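Local atomic coordinates of putative MCP-type signal transduction protein (Campylobacter jejuni subsp. jejuni serotype O:2, PDB entry 4WY9), a protein that serves as the periplasmic tandem-PAS sensing domain of the chemoreceptor Tlp1, which probably recognises its chemical signals indirectly and relays them to the chemotaxis machinery. Residues A129-V134 / R152-N157; Y80-D85 / D136-A141; F255-S260 / A280-A285. All coordinates share one frame; numbering follows the deposited sequence. Where two conformers were deposited one is given.

Interaction 1. Residues A129-V134 / R152-N157; sequences ANLQVV and RPIKMN
Leu131 meets Ile154 and Met156 through a single methyl group, its CD2, and the whole contact is apolar. The nearer partner is the end of Ile154, with Leu131 CD2 3.6 Å from Ile154 CD1. A little farther along the strand, Met156 offers its terminal methyl, CE, to the same Leu131 CD2 at 4.1 Å. Both strand side chains come across the leucine at roughly a right angle, and only terminal methyls touch. Ile154 and Met156 start out toward the helix side, whereas Leu131 leaves its backbone at a slant and only its branch swings in. The methionine chain is extended as far as SD and then turns (chi3 75°), which puts CE beside the leucine branch.

No hydrogen bond crosses between the segments; the polar bonding nearby includes Arg152, which doubles back on its own neighbour: NE and NH2 both donate to Pro153 O, each at 2.9 Å from that oxygen. Pro153 O lies 20° out of the guanidinium plane, and the N-H directions are well off straight, 136° for NE. NH2 is also bonded to Leu228 O, and the guanidinium makes a cation-pi contact with Phe217.

Leu131 is the N-cap residue of helix 132-140, while strand 154-156 pairs with strand 163-173, whose Asn167 touches all three contact residues. This is the packing of a helix start against the antiparallel sheet of a PAS-like Cache module, on the side where related Cache domains often bind their ligands.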
ATOM      1  N   ALA A 129      12.701  -1.309   9.990  1.00  9.27           N
ATOM      2  CA  ALA A 129      12.512  -2.026  11.225  1.00 10.82           C
ATOM      3  C   ALA A 129      11.441  -1.414  12.098  1.00 10.95           C
ATOM      4  O   ALA A 129      10.779  -2.103  12.861  1.00 13.87           O
ATOM      5  CB  ALA A 129      13.825  -2.151  11.991  1.00 12.79           C
ATOM      6  N   ASN A 130      11.259  -0.102  11.982  1.00 10.24           N
ATOM      7  CA  ASN A 130      10.304   0.620  12.800  1.00 11.97           C
ATOM      8  C   ASN A 130       8.922   0.815  12.177  1.00 10.69           C
ATOM      9  O   ASN A 130       8.052   1.440  12.769  1.00 12.80           O
ATOM     10  CB  ASN A 130      10.909   1.974  13.192  1.00 14.13           C
ATOM     11  CG  ASN A 130      12.087   1.858  14.164  1.00 17.31           C
ATOM     12  OD1 ASN A 130      12.159   0.909  14.944  1.00 24.72           O
ATOM     13  ND2 ASN A 130      13.033   2.757  14.068  1.00 17.22           N
ATOM     14  N   LEU A 131       8.694   0.201  11.002  1.00  9.24           N
ATOM     15  CA  LEU A 131       7.367   0.255  10.398  1.00  9.03           C
ATOM     16  C   LEU A 131       6.324  -0.315  11.344  1.00  8.40           C
ATOM     17  O   LEU A 131       6.577  -1.306  12.048  1.00  9.37           O
ATOM     18  CB  LEU A 131       7.337  -0.535   9.110  1.00  8.54           C
ATOM     19  CG  LEU A 131       8.057   0.012   7.890  1.00  9.02           C
ATOM     20  CD1 LEU A 131       8.087  -1.051   6.803  1.00  9.35           C
ATOM     21  CD2 LEU A 131       7.406   1.280   7.383  1.00  9.84           C
ATOM     22  N   GLN A 132       5.139   0.280  11.344  1.00  8.90           N
ATOM     23  CA  GLN A 132       4.048  -0.241  12.157  1.00  9.58           C
ATOM     24  C   GLN A 132       3.730  -1.722  11.861  1.00  9.47           C
ATOM     25  O   GLN A 132       3.498  -2.491  12.765  1.00 10.12           O
ATOM     26  CB  GLN A 132       2.793   0.606  12.025  1.00 11.51           C
ATOM     27  CG  GLN A 132       1.730   0.288  13.039  1.00 14.61           C
ATOM     28  CD  GLN A 132       2.180   0.610  14.462  1.00 18.67           C
ATOM     29  OE1 GLN A 132       2.629   1.709  14.731  1.00 22.72           O
ATOM     30  NE2 GLN A 132       2.086  -0.332  15.339  1.00 19.96           N
ATOM     31  N   VAL A 133       3.727  -2.109  10.584  1.00  9.10           N
ATOM     32  CA  VAL A 133       3.419  -3.507  10.273  1.00  8.61           C
ATOM     33  C   VAL A 133       4.472  -4.435  10.872  1.00  8.39           C
ATOM     34  O   VAL A 133       4.136  -5.538  11.313  1.00  9.35           O
ATOM     35  CB  VAL A 133       3.245  -3.791   8.744  1.00  9.20           C
ATOM     36  CG1 VAL A 133       1.964  -3.182   8.194  1.00 11.32           C
ATOM     37  CG2 VAL A 133       4.446  -3.375   7.915  1.00  9.03           C
ATOM     38  N   VAL A 134       5.730  -4.005  10.868  1.00  7.49           N
ATOM     39  CA  VAL A 134       6.807  -4.806  11.430  1.00  7.70           C
ATOM     40  C   VAL A 134       6.632  -4.935  12.935  1.00  8.46           C
ATOM     41  O   VAL A 134       6.752  -6.020  13.510  1.00  9.82           O
ATOM     42  CB  VAL A 134       8.193  -4.244  11.097  1.00  8.35           C
ATOM     43  CG1 VAL A 134       9.269  -4.922  11.889  1.00 10.29           C
ATOM     44  CG2 VAL A 134       8.438  -4.330   9.589  1.00  9.89           C
ATOM     45  N   ARG A 152      -1.235   1.658   6.815  1.00  8.08           N
ATOM     46  CA  ARG A 152      -1.940   2.817   6.285  1.00  9.28           C
ATOM     47  C   ARG A 152      -0.952   3.574   5.379  1.00  8.97           C
ATOM     48  O   ARG A 152       0.266   3.309   5.415  1.00  9.25           O
ATOM     49  CB  ARG A 152      -2.497   3.671   7.406  1.00 11.59           C
ATOM     50  CG  ARG A 152      -1.470   4.105   8.446  1.00 14.49           C
ATOM     51  CD  ARG A 152      -1.816   5.460   9.045  1.00 17.34           C
ATOM     52  NE  ARG A 152      -1.643   6.487   8.017  1.00 18.63           N
ATOM     53  CZ  ARG A 152      -1.820   7.775   8.212  1.00 18.52           C
ATOM     54  NH1 ARG A 152      -2.231   8.203   9.409  1.00 19.12           N
ATOM     55  NH2 ARG A 152      -1.678   8.606   7.168  1.00 21.56           N
ATOM     56  N   PRO A 153      -1.429   4.557   4.606  1.00  9.08           N
ATOM     57  CA  PRO A 153      -0.501   5.358   3.826  1.00  9.94           C
ATOM     58  C   PRO A 153       0.435   6.148   4.720  1.00  9.92           C
ATOM     59  O   PRO A 153      -0.015   6.777   5.680  1.00 11.32           O
ATOM     60  CB  PRO A 153      -1.422   6.275   3.004  1.00 10.06           C
ATOM     61  CG  PRO A 153      -2.696   5.518   2.941  1.00 10.05           C
ATOM     62  CD  PRO A 153      -2.827   4.906   4.284  1.00  9.76           C
ATOM     63  N   ILE A 154       1.729   6.096   4.425  1.00  8.62           N
ATOM     64  CA  ILE A 154       2.748   6.764   5.231  1.00  9.19           C
ATOM     65  C   ILE A 154       3.770   7.411   4.339  1.00  9.55           C
ATOM     66  O   ILE A 154       3.890   7.054   3.161  1.00 10.29           O
ATOM     67  CB  ILE A 154       3.471   5.797   6.202  1.00  9.59           C
ATOM     68  CG1 ILE A 154       4.259   4.739   5.472  1.00 10.03           C
ATOM     69  CG2 ILE A 154       2.519   5.187   7.240  1.00 11.23           C
ATOM     70  CD1 ILE A 154       5.173   3.902   6.334  1.00 11.44           C
ATOM     71  N   LYS A 155       4.513   8.368   4.893  0.52  9.15           N
ATOM     72  CA  LYS A 155       5.683   8.917   4.243  0.52 10.72           C
ATOM     73  C   LYS A 155       6.870   7.989   4.470  0.52 11.46           C
ATOM     74  O   LYS A 155       7.062   7.464   5.596  0.52 12.30           O
ATOM     75  CB  LYS A 155       5.989  10.303   4.785  0.52 13.49           C
ATOM     76  CG  LYS A 155       7.267  10.939   4.260  0.52 14.42           C
ATOM     77  CD  LYS A 155       7.799  12.063   5.188  0.52 21.81           C
ATOM     78  CE  LYS A 155       6.811  13.121   5.544  0.52 26.11           C
ATOM     79  NZ  LYS A 155       7.357  14.057   6.573  0.52 30.74           N
ATOM     80  N   MET A 156       7.655   7.749   3.425  1.00 10.94           N
ATOM     81  CA  MET A 156       8.914   7.009   3.577  1.00 11.66           C
ATOM     82  C   MET A 156      10.004   7.740   2.818  1.00 12.74           C
ATOM     83  O   MET A 156       9.749   8.558   1.929  1.00 13.68           O
ATOM     84  CB  MET A 156       8.798   5.588   3.073  1.00 12.29           C
ATOM     85  CG  MET A 156       7.847   4.735   3.837  1.00 11.67           C
ATOM     86  SD  MET A 156       7.781   3.028   3.240  1.00 12.26           S
ATOM     87  CE  MET A 156       9.299   2.365   3.873  1.00 12.01           C
ATOM     88  N   ASN A 157      11.240   7.430   3.162  1.00 13.99           N
ATOM     89  CA  ASN A 157      12.399   7.969   2.479  1.00 15.13           C
ATOM     90  C   ASN A 157      13.500   6.949   2.577  1.00 15.92           C
ATOM     91  O   ASN A 157      14.161   6.828   3.621  1.00 18.49           O
ATOM     92  CB  ASN A 157      12.825   9.328   3.050  1.00 17.07           C
ATOM     93  CG  ASN A 157      13.902   9.981   2.226  1.00 17.95           C
ATOM     94  OD1 ASN A 157      14.793   9.303   1.681  1.00 19.21           O
ATOM     95  ND2 ASN A 157      13.803  11.281   2.055  1.00 20.09           N
TER

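Interaction 2. Residues Y80-D85 / D136-A141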
ATOM      1  N   TYR A  80      11.915  -6.102   1.369  1.00  7.73           N
ATOM      2  CA  TYR A  80      12.831  -6.191   2.522  1.00  7.47           C
ATOM      3  C   TYR A  80      12.663  -7.441   3.325  1.00  6.38           C
ATOM      4  O   TYR A  80      11.547  -7.935   3.525  1.00  7.25           O
ATOM      5  CB  TYR A  80      12.688  -4.964   3.433  1.00  8.19           C
ATOM      6  CG  TYR A  80      11.260  -4.575   3.735  1.00  7.95           C
ATOM      7  CD1 TYR A  80      10.559  -5.146   4.809  1.00  9.58           C
ATOM      8  CD2 TYR A  80      10.591  -3.646   2.947  1.00  9.09           C
ATOM      9  CE1 TYR A  80       9.273  -4.771   5.075  1.00  8.61           C
ATOM     10  CE2 TYR A  80       9.276  -3.288   3.208  1.00  9.36           C
ATOM     11  CZ  TYR A  80       8.628  -3.857   4.272  1.00  9.05           C
ATOM     12  OH  TYR A  80       7.303  -3.494   4.552  1.00 10.62           O
ATOM     13  N   LEU A  81      13.793  -7.954   3.818  1.00  6.52           N
ATOM     14  CA  LEU A  81      13.844  -9.011   4.800  1.00  6.23           C
ATOM     15  C   LEU A  81      14.531  -8.484   6.030  1.00  6.68           C
ATOM     16  O   LEU A  81      15.721  -8.149   5.995  1.00  7.42           O
ATOM     17  CB  LEU A  81      14.559 -10.255   4.281  1.00  6.85           C
ATOM     18  CG  LEU A  81      14.655 -11.390   5.306  1.00  8.15           C
ATOM     19  CD1 LEU A  81      13.301 -11.927   5.702  1.00  9.04           C
ATOM     20  CD2 LEU A  81      15.512 -12.523   4.772  1.00  9.25           C
ATOM     21  N   TYR A  82      13.794  -8.408   7.134  1.00  6.32           N
ATOM     22  CA  TYR A  82      14.317  -8.003   8.435  1.00  5.47           C
ATOM     23  C   TYR A  82      14.476  -9.278   9.259  1.00  5.83           C
ATOM     24  O   TYR A  82      13.518 -10.021   9.423  1.00  7.47           O
ATOM     25  CB  TYR A  82      13.358  -7.008   9.084  1.00  7.04           C
ATOM     26  CG  TYR A  82      13.611  -6.662  10.533  1.00  8.33           C
ATOM     27  CD1 TYR A  82      14.891  -6.546  11.056  1.00  8.50           C
ATOM     28  CD2 TYR A  82      12.545  -6.422  11.383  1.00 11.70           C
ATOM     29  CE1 TYR A  82      15.092  -6.225  12.390  1.00 10.88           C
ATOM     30  CE2 TYR A  82      12.729  -6.102  12.697  1.00 14.35           C
ATOM     31  CZ  TYR A  82      13.997  -6.012  13.213  1.00 14.19           C
ATOM     32  OH  TYR A  82      14.158  -5.677  14.538  1.00 18.13           O
ATOM     33  N   LEU A  83      15.681  -9.563   9.745  1.00  6.84           N
ATOM     34  CA  LEU A  83      15.899 -10.688  10.643  1.00  7.29           C
ATOM     35  C   LEU A  83      16.267 -10.177  12.028  1.00  7.82           C
ATOM     36  O   LEU A  83      17.174  -9.351  12.155  1.00  8.46           O
ATOM     37  CB  LEU A  83      16.996 -11.603  10.127  1.00  7.41           C
ATOM     38  CG  LEU A  83      16.709 -12.284   8.778  1.00  7.40           C
ATOM     39  CD1 LEU A  83      17.876 -13.137   8.355  1.00  8.92           C
ATOM     40  CD2 LEU A  83      15.473 -13.126   8.818  1.00 10.30           C
ATOM     41  N   ILE A  84      15.588 -10.659  13.060  0.55  9.25           N
ATOM     42  CA  ILE A  84      15.765 -10.144  14.411  0.55 10.87           C
ATOM     43  C   ILE A  84      17.072 -10.581  15.060  0.55 13.57           C
ATOM     44  O   ILE A  84      17.643  -9.829  15.893  0.55 15.28           O
ATOM     45  CB  ILE A  84      14.588 -10.575  15.337  0.55 13.95           C
ATOM     46  CG1 ILE A  84      13.252 -10.362  14.646  0.55 14.54           C
ATOM     47  CG2 ILE A  84      14.637  -9.858  16.669  0.55 20.11           C
ATOM     48  CD1 ILE A  84      12.119 -11.101  15.367  0.55 15.92           C
ATOM     49  N   ASP A  85      17.568 -11.771  14.719  1.00 12.84           N
ATOM     50  CA  ASP A  85      18.776 -12.282  15.359  1.00 14.70           C
ATOM     51  C   ASP A  85      19.510 -13.227  14.418  1.00 12.69           C
ATOM     52  O   ASP A  85      19.613 -14.413  14.685  1.00 15.44           O
ATOM     53  CB  ASP A  85      18.473 -12.912  16.706  1.00 17.72           C
ATOM     54  CG  ASP A  85      19.731 -13.282  17.484  1.00 21.37           C
ATOM     55  OD1 ASP A  85      20.790 -12.620  17.342  1.00 23.33           O
ATOM     56  OD2 ASP A  85      19.651 -14.217  18.294  1.00 25.97           O
ATOM     57  N   ASP A 136       3.884  -4.571  14.659  1.00  9.71           N
ATOM     58  CA  ASP A 136       2.700  -5.384  14.926  1.00  9.31           C
ATOM     59  C   ASP A 136       2.993  -6.869  14.781  1.00  9.59           C
ATOM     60  O   ASP A 136       2.509  -7.676  15.564  1.00 11.65           O
ATOM     61  CB  ASP A 136       1.562  -4.988  14.011  1.00 11.36           C
ATOM     62  CG  ASP A 136       0.962  -3.649  14.343  1.00 15.29           C
ATOM     63  OD1 ASP A 136       1.225  -3.118  15.454  1.00 17.39           O
ATOM     64  OD2 ASP A 136       0.220  -3.124  13.495  1.00 18.83           O
ATOM     65  N   ILE A 137       3.751  -7.243  13.760  1.00  8.56           N
ATOM     66  CA  ILE A 137       4.114  -8.647  13.576  1.00  8.79           C
ATOM     67  C   ILE A 137       4.932  -9.139  14.778  1.00 10.17           C
ATOM     68  O   ILE A 137       4.646 -10.210  15.327  1.00 10.70           O
ATOM     69  CB  ILE A 137       4.889  -8.843  12.262  1.00  7.96           C
ATOM     70  CG1 ILE A 137       3.946  -8.725  11.083  1.00  8.27           C
ATOM     71  CG2 ILE A 137       5.567 -10.211  12.228  1.00  9.57           C
ATOM     72  CD1 ILE A 137       4.575  -8.623   9.731  1.00  8.76           C
ATOM     73  N   LEU A 138       5.960  -8.394  15.157  1.00  9.42           N
ATOM     74  CA  LEU A 138       6.829  -8.832  16.260  1.00 11.00           C
ATOM     75  C   LEU A 138       6.015  -9.032  17.525  1.00 13.74           C
ATOM     76  O   LEU A 138       6.277  -9.968  18.294  1.00 17.25           O
ATOM     77  CB  LEU A 138       7.948  -7.823  16.510  1.00 11.75           C
ATOM     78  CG  LEU A 138       8.939  -7.631  15.376  1.00 19.08           C
ATOM     79  CD1 LEU A 138      10.089  -6.791  15.762  1.00 19.41           C
ATOM     80  CD2 LEU A 138       9.417  -8.904  14.736  1.00 23.02           C
ATOM     81  N   LYS A 139       5.032  -8.159  17.756  1.00 13.26           N
ATOM     82  CA  LYS A 139       4.233  -8.218  18.979  1.00 17.07           C
ATOM     83  C   LYS A 139       3.136  -9.285  18.941  1.00 15.37           C
ATOM     84  O   LYS A 139       2.844  -9.886  19.977  1.00 18.13           O
ATOM     85  CB  LYS A 139       3.622  -6.814  19.245  1.00 20.83           C
ATOM     86  CG  LYS A 139       2.671  -6.728  20.440  1.00 29.97           C
ATOM     87  CD  LYS A 139       3.448  -6.739  21.726  1.00 39.36           C
ATOM     88  CE  LYS A 139       2.538  -6.808  22.957  1.00 40.38           C
ATOM     89  NZ  LYS A 139       1.778  -8.100  22.981  1.00 48.67           N
ATOM     90  N   LYS A 140       2.494  -9.480  17.777  1.00 12.95           N
ATOM     91  CA  LYS A 140       1.242 -10.218  17.715  1.00 13.65           C
ATOM     92  C   LYS A 140       1.246 -11.492  16.886  1.00 11.44           C
ATOM     93  O   LYS A 140       0.371 -12.341  17.056  1.00 13.53           O
ATOM     94  CB  LYS A 140       0.126  -9.311  17.160  1.00 16.04           C
ATOM     95  CG  LYS A 140      -0.001  -7.992  17.867  1.00 19.84           C
ATOM     96  CD  LYS A 140      -1.215  -7.241  17.462  1.00 26.98           C
ATOM     97  CE  LYS A 140      -1.288  -6.911  16.025  1.00 29.81           C
ATOM     98  NZ  LYS A 140      -2.470  -6.003  15.798  1.00 35.81           N
ATOM     99  N   ALA A 141       2.187 -11.634  15.963  1.00  9.71           N
ATOM    100  CA  ALA A 141       2.120 -12.741  15.034  1.00 10.03           C
ATOM    101  C   ALA A 141       2.335 -14.080  15.741  1.00 10.29           C
ATOM    102  O   ALA A 141       3.209 -14.198  16.605  1.00 12.97           O
ATOM    103  CB  ALA A 141       3.115 -12.579  13.887  1.00  9.28           C
TER
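The helix-on-sheet packing of the first PAS-like (PDC) sensor module brings Leu138 against Tyr82 and Ile84. Tyr82 belongs to strand 78-83, Ile84 follows just after the strand ends, and Leu138 projects from helix 132-140. The nearest backbone approach is between Ile84 and Leu138, whose CA atoms are 9.2 Å apart, so side chains alone bridge the gap.

Leu138 divides its two methyls between the partners. Its CD1 comes to the tyrosine ring at the carbon next to the hydroxyl-bearing one, with Leu138 CD1 4.1 Å from Tyr82 CE2, and the two side chains meet nearly crosswise. Its CD2 goes to the isoleucine, lying 3.5 Å from Ile84 CD1 and 4.1 Å from Ile84 CG1. Here the side chains run alongside each other in opposite senses, each passing the other's end. Tyr82 holds CG opposite its backbone N (chi1 170°), which carries the ring out from the strand toward the helix. Ile84 was modelled in two conformers, so its closer touch belongs to one of them and is less certain than the tyrosine contact. The environment changes across this small patch: Tyr82 is buried, while Ile84 lies at the surface.

The helix is in its last turn here, with Lys140 N bonded to Asp136 O and Ala141 N to Ile137 O, both at 2.9 Å. One residue before Leu138, Ile137 packs on Val182, Ala169 and Pro171, seating the helix on strands 179-188 and 163-173. Strand 78-83 itself runs between strands 104-110 and 179-188, and Val105 of the former touches Tyr82.

Interaction 3. Residues F255-S260 / A280-A285. With ACT (acetate ion), chain B.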
ATOM      1  N   PHE A 255     -23.485   9.587  -3.915  1.00  8.58           N
ATOM      2  CA  PHE A 255     -23.999  10.527  -2.960  1.00  9.57           C
ATOM      3  C   PHE A 255     -23.884  11.963  -3.425  1.00  9.34           C
ATOM      4  O   PHE A 255     -23.003  12.299  -4.211  1.00 10.48           O
ATOM      5  CB  PHE A 255     -23.228  10.376  -1.619  1.00 11.15           C
ATOM      6  CG  PHE A 255     -23.200   8.990  -1.107  1.00 12.60           C
ATOM      7  CD1 PHE A 255     -24.267   8.459  -0.448  1.00 16.45           C
ATOM      8  CD2 PHE A 255     -22.101   8.183  -1.349  1.00 12.84           C
ATOM      9  CE1 PHE A 255     -24.270   7.157   0.001  1.00 15.94           C
ATOM     10  CE2 PHE A 255     -22.076   6.872  -0.901  1.00 14.47           C
ATOM     11  CZ  PHE A 255     -23.158   6.363  -0.219  1.00 16.37           C
ATOM     12  N   ASN A 256     -24.740  12.817  -2.904  1.00  9.00           N
ATOM     13  CA  ASN A 256     -24.478  14.242  -2.909  1.00  9.83           C
ATOM     14  C   ASN A 256     -23.335  14.502  -1.949  1.00  9.72           C
ATOM     15  O   ASN A 256     -23.308  13.950  -0.843  1.00 11.20           O
ATOM     16  CB  ASN A 256     -25.728  15.026  -2.513  1.00 11.88           C
ATOM     17  CG  ASN A 256     -26.773  15.111  -3.643  1.00 14.66           C
ATOM     18  OD1 ASN A 256     -26.816  14.292  -4.569  1.00 23.24           O
ATOM     19  ND2 ASN A 256     -27.643  16.045  -3.529  1.00 21.64           N
ATOM     20  N   TYR A 257     -22.396  15.343  -2.335  1.00  9.69           N
ATOM     21  CA  TYR A 257     -21.163  15.521  -1.581  1.00  8.22           C
ATOM     22  C   TYR A 257     -20.606  16.910  -1.781  1.00  9.95           C
ATOM     23  O   TYR A 257     -20.461  17.357  -2.888  1.00 11.85           O
ATOM     24  CB  TYR A 257     -20.133  14.481  -2.071  1.00  8.71           C
ATOM     25  CG  TYR A 257     -18.753  14.567  -1.447  1.00  8.46           C
ATOM     26  CD1 TYR A 257     -18.524  14.107  -0.163  1.00  8.86           C
ATOM     27  CD2 TYR A 257     -17.673  15.080  -2.168  1.00  8.24           C
ATOM     28  CE1 TYR A 257     -17.279  14.166   0.400  1.00  8.56           C
ATOM     29  CE2 TYR A 257     -16.406  15.137  -1.601  1.00  7.96           C
ATOM     30  CZ  TYR A 257     -16.225  14.696  -0.316  1.00  7.11           C
ATOM     31  OH  TYR A 257     -14.989  14.770   0.270  1.00  9.17           O
ATOM     32  N   ILE A 258     -20.247  17.573  -0.687  0.51  9.11           N
ATOM     33  CA  ILE A 258     -19.590  18.861  -0.757  0.51  9.46           C
ATOM     34  C   ILE A 258     -18.105  18.652  -0.499  0.51  9.24           C
ATOM     35  O   ILE A 258     -17.723  18.258   0.602  0.51 10.99           O
ATOM     36  CB  ILE A 258     -20.170  19.881   0.229  0.51 10.98           C
ATOM     37  CG1 ILE A 258     -21.653  20.103  -0.078  0.51 12.46           C
ATOM     38  CG2 ILE A 258     -19.378  21.167   0.164  0.51 12.98           C
ATOM     39  CD1 ILE A 258     -22.308  21.073   0.854  0.51 13.06           C
ATOM     40  N   ALA A 259     -17.298  18.887  -1.528  1.00  9.09           N
ATOM     41  CA  ALA A 259     -15.876  18.556  -1.490  1.00  9.22           C
ATOM     42  C   ALA A 259     -15.078  19.560  -0.675  1.00 10.25           C
ATOM     43  O   ALA A 259     -15.576  20.618  -0.321  1.00 12.10           O
ATOM     44  CB  ALA A 259     -15.325  18.483  -2.891  1.00 10.68           C
ATOM     45  N   SER A 260     -13.826  19.208  -0.375  1.00 10.34           N
ATOM     46  CA  SER A 260     -12.976  20.041   0.451  1.00 12.94           C
ATOM     47  C   SER A 260     -12.674  21.384  -0.209  1.00 15.69           C
ATOM     48  O   SER A 260     -12.328  22.350   0.480  1.00 20.05           O
ATOM     49  CB  SER A 260     -11.653  19.310   0.756  1.00 14.30           C
ATOM     50  OG  SER A 260     -10.927  19.069  -0.426  1.00 16.25           O
ATOM     51  N   ALA A 280     -11.054   2.429  -0.278  1.00  7.68           N
ATOM     52  CA  ALA A 280     -12.098   2.914  -1.153  1.00  8.31           C
ATOM     53  C   ALA A 280     -11.529   3.824  -2.214  1.00  7.44           C
ATOM     54  O   ALA A 280     -10.553   4.551  -1.962  1.00  7.89           O
ATOM     55  CB  ALA A 280     -13.178   3.658  -0.363  1.00  9.63           C
ATOM     56  N   VAL A 281     -12.128   3.784  -3.401  1.00  6.80           N
ATOM     57  CA  VAL A 281     -11.929   4.801  -4.391  1.00  6.96           C
ATOM     58  C   VAL A 281     -13.117   5.739  -4.337  1.00  6.25           C
ATOM     59  O   VAL A 281     -14.264   5.289  -4.337  1.00  7.86           O
ATOM     60  CB  VAL A 281     -11.746   4.239  -5.822  1.00  7.90           C
ATOM     61  CG1 VAL A 281     -11.599   5.358  -6.831  1.00  8.48           C
ATOM     62  CG2 VAL A 281     -10.546   3.315  -5.858  1.00  8.51           C
ATOM     63  N   LEU A 282     -12.834   7.033  -4.275  0.50  5.92           N
ATOM     64  CA  LEU A 282     -13.813   8.119  -4.281  0.50  6.26           C
ATOM     65  C   LEU A 282     -13.585   8.905  -5.545  0.50  6.40           C
ATOM     66  O   LEU A 282     -12.477   9.355  -5.822  0.50  7.18           O
ATOM     67  CB  LEU A 282     -13.624   8.995  -3.036  0.50  7.66           C
ATOM     68  CG  LEU A 282     -14.508  10.224  -2.788  0.50  9.47           C
ATOM     69  CD1 LEU A 282     -14.479  10.651  -1.336  0.50 10.65           C
ATOM     70  CD2 LEU A 282     -14.052  11.381  -3.643  0.50 12.26           C
ATOM     71  N   VAL A 283     -14.641   9.140  -6.321  1.00  6.42           N
ATOM     72  CA  VAL A 283     -14.557   9.984  -7.496  1.00  6.29           C
ATOM     73  C   VAL A 283     -15.720  10.962  -7.494  1.00  6.08           C
ATOM     74  O   VAL A 283     -16.874  10.562  -7.265  1.00  7.49           O
ATOM     75  CB  VAL A 283     -14.535   9.187  -8.823  1.00  6.60           C
ATOM     76  CG1 VAL A 283     -14.466  10.126 -10.014  1.00  8.33           C
ATOM     77  CG2 VAL A 283     -13.350   8.255  -8.847  1.00  7.99           C
ATOM     78  N   THR A 284     -15.425  12.231  -7.741  1.00  7.69           N
ATOM     79  CA  THR A 284     -16.437  13.267  -7.752  1.00  8.79           C
ATOM     80  C   THR A 284     -16.631  13.898  -9.115  1.00  9.85           C
ATOM     81  O   THR A 284     -15.750  13.847  -9.998  1.00 12.66           O
ATOM     82  CB  THR A 284     -16.103  14.375  -6.787  1.00 11.39           C
ATOM     83  OG1 THR A 284     -15.015  15.139  -7.299  1.00 11.88           O
ATOM     84  CG2 THR A 284     -15.789  13.848  -5.412  1.00 14.77           C
ATOM     85  N   ALA A 285     -17.803  14.521  -9.277  1.00  9.20           N
ATOM     86  CA  ALA A 285     -18.137  15.395 -10.401  1.00  9.86           C
ATOM     87  C   ALA A 285     -18.872  16.598  -9.841  1.00  9.12           C
ATOM     88  O   ALA A 285     -19.983  16.451  -9.348  1.00  9.16           O
ATOM     89  CB  ALA A 285     -18.988  14.669 -11.432  1.00 11.33           C
TER
HETATM   90  C   ACT B 401     -12.285  15.991  -1.411  1.00 10.17           C
HETATM   91  O   ACT B 401     -11.297  16.770  -1.553  1.00 11.61           O
HETATM   92  OXT ACT B 401     -13.316  16.447  -0.840  1.00  9.46           O
HETATM   93  CH3 ACT B 401     -12.213  14.574  -1.858  1.00 10.85           C
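Acetate oxygen OXT is gripped by two donors from the end of strand 253-258 and the turn beyond it. The hydroxyl of Tyr257 gives the shorter bond, Tyr257 OH to OXT at 2.6 Å, and Ser260 N donates to the same oxygen at 2.8 Å with an N-H...O angle of 155°. OXT sits at the edge of the tyrosine ring, near its plane. The other carboxylate oxygen is held by the serine side chain, with Ser260 OG 2.6 Å from acetate O. Ser260 chi1 is 63°, which turns OG back over its own backbone so that hydroxyl and amide together clasp the carboxylate. His221 NE2 adds a further bond to the ion, and Asn235 ND2 makes a weak one to Tyr257 OH. The acetate probably came from the crystallisation liquor.

No hydrogen bond joins the two protein segments directly; they meet by van der Waals packing. Thr284 brings its methyl obliquely to the tyrosine ring, with CG2 3.9 Å from Tyr257 CD2 and 4.1 Å from Tyr257 CE2. The threonine hydroxyl is used elsewhere, bonded to Leu208 N, and its torsion (chi1 72°) presents CG2 to the ring while OG1 serves that bond. Leu282, modelled in two conformers, comes only loosely near the tyrosine hydroxyl.

Tyr257, Leu282 and Thr284 thus share one face of the five-stranded antiparallel sheet of the second PAS-like module. Strand 264-274 lies between the two strands and pairs with both, and the contact passes over it. Helix 241-249 covers this face, its Thr243 touching Tyr257, while Val281, Val283 and Ala285 pack on the other face against the long helix 8-51.

Interactions 1 and 2 belong to the same module and use opposite ends of helix 132-140, seating it on one sheet; they touch each other through Leu131 on Tyr80 and Val134 on Tyr82. Interaction 1 is the buried end, interaction 2 reaches out to the surface, and both join their segments by apolar packing alone, methyl on methyl in interaction 1 and with a tyrosine ring added in interaction 2. Interaction 3 stands apart in the other sheet, its centre about 28 Å from that of interaction 1 and about 38 Å from that of interaction 2. It joins strand to strand instead of helix to sheet. Although buried, it has a polar side, where hydroxyls and an amide hold a bound anion.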